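Local coordinates for protein cytosolic IMP-GMP specific 5'-nucleotidase (Legionella pneumophila subsp. pneumophila, PDB 4OHF) that probably hydrolyses purine nucleoside 5'-monophosphates such as IMP and GMP in the cytosol as a magnesium-dependent nucleotidase of the HAD superfamily, at residues I298-D303 and W318-V323. Residues are numbered along the deposited sequence; the frame is centred on the assembly and turned at random.
Sequences ILYIGD and WRTALV. With MG (magnesium ion), chain J; PO4 (phosphate ion), chain I.
The carbonyl oxygen of Arg319 is held from strand 298-302 by two donors: Tyr300 N at 2.8 Å in a nearly straight hydrogen bond, and Leu299 CA through a longer CH···O contact. Tyr300 O repeats the pattern in the other direction, accepting from Ala321 N and from the CA of Thr320. Three further backbone bonds continue this parallel pairing, with Arg319 N bonded to Ile298 O, Gly302 N to Ala321 O and Val323 N to Gly302 O. The bond from Gly302 N is the longest of the five, 3.2 Å to Ala321 O, and its donor is tilted 31° from the carbonyl plane.

Where the strands begin, Ile298 lies over a face of the Trp318 indole. Its CG2 sits 3.8 Å from the centroid of the six-membered ring in a CH-pi contact, while CD1 merely packs against NE1, which hydrogen-bonds to Thr288 OG1, and CE2; Tyr300 CB meets the ring edge at CE3. On the face that carries Leu299 and Ile301, the Ala321 methyl fits between Leu299 CD1 (3.7 Å) and Ile301 CG1, and Ile301 CG2 goes on to Val323 CG2.

Arg319 curls at chi2 and chi3 (-49° and -60°), bringing NE and NH2 round to a phosphate ion, probably from the crystallisation liquor. Phosphate O1 receives both Arg319 NE and the backbone N of Thr320; Lys313 NZ of the same chain and Tyr113 OH of the second subunit also hydrogen-bond to the ion. At the opposite end, Asp303 OD1 ligates magnesium at 2.2 Å and is hydrogen-bonded with Thr27 OG1; Asp23 OD1, the backbone O of Asp25 and a water share the metal, as in the HAD magnesium site.

Helix 309-315 links the two strands as a beta-alpha-beta unit of the central sheet. Strand 19-22 adjoins 298-302, strand 429-431 adjoins 319-323, and helix 284-290 packs against Ile298 and Trp318.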
ATOM      1  N   ILE B 298      -2.321  17.152 -27.477  1.00 45.74           N
ATOM      2  CA  ILE B 298      -0.892  16.856 -27.559  1.00 44.94           C
ATOM      3  C   ILE B 298      -0.667  15.345 -27.713  1.00 43.60           C
ATOM      4  O   ILE B 298      -1.261  14.541 -26.997  1.00 44.09           O
ATOM      5  CB  ILE B 298      -0.137  17.305 -26.272  1.00 44.12           C
ATOM      6  CG1 ILE B 298      -0.180  18.823 -26.135  1.00 42.98           C
ATOM      7  CG2 ILE B 298       1.301  16.837 -26.318  1.00 41.23           C
ATOM      8  CD1 ILE B 298       0.322  19.314 -24.815  1.00 44.17           C
ATOM      9  N   LEU B 299       0.186  14.975 -28.659  1.00 41.41           N
ATOM     10  CA  LEU B 299       0.532  13.581 -28.861  1.00 39.46           C
ATOM     11  C   LEU B 299       2.025  13.412 -28.576  1.00 39.28           C
ATOM     12  O   LEU B 299       2.865  14.075 -29.190  1.00 38.03           O
ATOM     13  CB  LEU B 299       0.247  13.132 -30.300  1.00 38.29           C
ATOM     14  CG  LEU B 299       0.816  11.737 -30.603  1.00 36.78           C
ATOM     15  CD1 LEU B 299       0.248  10.705 -29.637  1.00 35.03           C
ATOM     16  CD2 LEU B 299       0.501  11.371 -32.026  1.00 36.67           C
ATOM     17  N   TYR B 300       2.345  12.541 -27.626  1.00 37.76           N
ATOM     18  CA  TYR B 300       3.727  12.255 -27.300  1.00 36.73           C
ATOM     19  C   TYR B 300       4.052  10.869 -27.857  1.00 36.43           C
ATOM     20  O   TYR B 300       3.281   9.923 -27.679  1.00 36.98           O
ATOM     21  CB  TYR B 300       3.944  12.277 -25.787  1.00 37.55           C
ATOM     22  CG  TYR B 300       5.239  11.613 -25.362  1.00 38.35           C
ATOM     23  CD1 TYR B 300       5.237  10.358 -24.757  1.00 39.47           C
ATOM     24  CD2 TYR B 300       6.466  12.214 -25.618  1.00 38.13           C
ATOM     25  CE1 TYR B 300       6.433   9.716 -24.420  1.00 39.49           C
ATOM     26  CE2 TYR B 300       7.663  11.587 -25.292  1.00 39.13           C
ATOM     27  CZ  TYR B 300       7.647  10.336 -24.694  1.00 39.92           C
ATOM     28  OH  TYR B 300       8.843   9.708 -24.399  1.00 37.78           O
ATOM     29  N   ILE B 301       5.182  10.759 -28.546  1.00 34.15           N
ATOM     30  CA  ILE B 301       5.593   9.487 -29.113  1.00 34.08           C
ATOM     31  C   ILE B 301       6.916   9.043 -28.525  1.00 35.05           C
ATOM     32  O   ILE B 301       7.916   9.767 -28.623  1.00 35.98           O
ATOM     33  CB  ILE B 301       5.754   9.567 -30.641  1.00 33.80           C
ATOM     34  CG1 ILE B 301       4.477  10.138 -31.261  1.00 32.22           C
ATOM     35  CG2 ILE B 301       6.037   8.171 -31.198  1.00 30.77           C
ATOM     36  CD1 ILE B 301       4.551  10.369 -32.742  1.00 30.99           C
ATOM     37  N   GLY B 302       6.915   7.856 -27.915  1.00 35.13           N
ATOM     38  CA  GLY B 302       8.118   7.301 -27.309  1.00 35.40           C
ATOM     39  C   GLY B 302       8.481   5.942 -27.898  1.00 37.21           C
ATOM     40  O   GLY B 302       7.818   5.462 -28.830  1.00 38.03           O
ATOM     41  N   ASP B 303       9.525   5.314 -27.358  1.00 36.36           N
ATOM     42  CA  ASP B 303       9.967   4.010 -27.841  1.00 37.20           C
ATOM     43  C   ASP B 303       9.853   2.905 -26.801  1.00 38.02           C
ATOM     44  O   ASP B 303       9.946   1.732 -27.134  1.00 36.77           O
ATOM     45  CB  ASP B 303      11.408   4.086 -28.340  1.00 37.78           C
ATOM     46  CG  ASP B 303      12.295   4.886 -27.421  1.00 37.47           C
ATOM     47  OD1 ASP B 303      12.385   6.110 -27.603  1.00 40.46           O
ATOM     48  OD2 ASP B 303      12.890   4.303 -26.504  1.00 36.97           O
ATOM     49  N   TRP B 318      -2.234  13.409 -21.883  1.00 47.70           N
ATOM     50  CA  TRP B 318      -1.719  13.636 -23.236  1.00 44.95           C
ATOM     51  C   TRP B 318      -1.962  12.338 -24.007  1.00 42.51           C
ATOM     52  O   TRP B 318      -1.968  11.254 -23.421  1.00 40.31           O
ATOM     53  CB  TRP B 318      -0.201  13.836 -23.217  1.00 46.09           C
ATOM     54  CG  TRP B 318       0.322  15.179 -22.828  1.00 48.04           C
ATOM     55  CD1 TRP B 318      -0.378  16.229 -22.304  1.00 46.74           C
ATOM     56  CD2 TRP B 318       1.682  15.610 -22.933  1.00 46.43           C
ATOM     57  NE1 TRP B 318       0.468  17.287 -22.077  1.00 47.29           N
ATOM     58  CE2 TRP B 318       1.738  16.934 -22.456  1.00 46.39           C
ATOM     59  CE3 TRP B 318       2.859  15.002 -23.387  1.00 45.07           C
ATOM     60  CZ2 TRP B 318       2.929  17.666 -22.417  1.00 46.22           C
ATOM     61  CZ3 TRP B 318       4.040  15.727 -23.349  1.00 46.30           C
ATOM     62  CH2 TRP B 318       4.065  17.048 -22.866  1.00 44.99           C
ATOM     63  N   ARG B 319      -2.143  12.432 -25.314  1.00 40.83           N
ATOM     64  CA  ARG B 319      -2.303  11.216 -26.087  1.00 39.73           C
ATOM     65  C   ARG B 319      -0.898  10.627 -26.218  1.00 40.47           C
ATOM     66  O   ARG B 319       0.065  11.348 -26.495  1.00 40.86           O
ATOM     67  CB  ARG B 319      -2.883  11.526 -27.466  1.00 37.85           C
ATOM     68  CG  ARG B 319      -4.223  12.252 -27.407  1.00 36.18           C
ATOM     69  CD  ARG B 319      -5.179  11.558 -26.469  1.00 32.72           C
ATOM     70  NE  ARG B 319      -5.437  10.188 -26.896  1.00 34.25           N
ATOM     71  CZ  ARG B 319      -6.192   9.854 -27.937  1.00 33.96           C
ATOM     72  NH1 ARG B 319      -6.773  10.803 -28.660  1.00 35.41           N
ATOM     73  NH2 ARG B 319      -6.351   8.571 -28.263  1.00 31.18           N
ATOM     74  N   THR B 320      -0.768   9.324 -25.996  1.00 40.37           N
ATOM     75  CA  THR B 320       0.532   8.676 -26.115  1.00 39.70           C
ATOM     76  C   THR B 320       0.572   7.636 -27.242  1.00 39.08           C
ATOM     77  O   THR B 320      -0.330   6.812 -27.386  1.00 40.32           O
ATOM     78  CB  THR B 320       0.939   8.001 -24.795  1.00 38.23           C
ATOM     79  OG1 THR B 320      -0.097   7.114 -24.380  1.00 38.63           O
ATOM     80  CG2 THR B 320       1.158   9.029 -23.712  1.00 38.89           C
ATOM     81  N   ALA B 321       1.625   7.697 -28.049  1.00 37.42           N
ATOM     82  CA  ALA B 321       1.811   6.765 -29.149  1.00 34.86           C
ATOM     83  C   ALA B 321       3.152   6.078 -28.934  1.00 34.27           C
ATOM     84  O   ALA B 321       3.987   6.540 -28.168  1.00 34.85           O
ATOM     85  CB  ALA B 321       1.803   7.502 -30.469  1.00 33.30           C
ATOM     86  N   LEU B 322       3.375   4.984 -29.627  1.00 33.64           N
ATOM     87  CA  LEU B 322       4.605   4.249 -29.439  1.00 34.19           C
ATOM     88  C   LEU B 322       5.259   3.760 -30.735  1.00 34.26           C
ATOM     89  O   LEU B 322       4.597   3.466 -31.734  1.00 33.79           O
ATOM     90  CB  LEU B 322       4.301   3.061 -28.546  1.00 33.85           C
ATOM     91  CG  LEU B 322       5.436   2.381 -27.819  1.00 36.16           C
ATOM     92  CD1 LEU B 322       5.988   3.324 -26.783  1.00 35.99           C
ATOM     93  CD2 LEU B 322       4.904   1.099 -27.164  1.00 38.15           C
ATOM     94  N   VAL B 323       6.580   3.704 -30.707  1.00 34.41           N
ATOM     95  CA  VAL B 323       7.359   3.203 -31.822  1.00 35.10           C
ATOM     96  C   VAL B 323       7.990   1.921 -31.263  1.00 35.40           C
ATOM     97  O   VAL B 323       8.644   1.955 -30.219  1.00 34.70           O
ATOM     98  CB  VAL B 323       8.452   4.212 -32.223  1.00 36.24           C
ATOM     99  CG1 VAL B 323       9.614   3.494 -32.838  1.00 39.03           C
ATOM    100  CG2 VAL B 323       7.895   5.211 -33.212  1.00 33.79           C
TER
HETATM  101 MG    MG J 503      13.838   7.204 -26.349  1.00 44.78          MG
HETATM  102  P   PO4 I 502      -4.197   7.246 -25.432  1.00 68.79           P
HETATM  103  O1  PO4 I 502      -3.451   8.334 -26.112  1.00 66.49           O
HETATM  104  O2  PO4 I 502      -3.367   6.017 -25.407  1.00 70.31           O
HETATM  105  O3  PO4 I 502      -5.457   6.977 -26.166  1.00 71.75           O
HETATM  106  O4  PO4 I 502      -4.519   7.650 -24.042  1.00 69.89           O
HETATM  107  O   HOH W   1      14.505   6.416 -24.542  1.00 61.37           O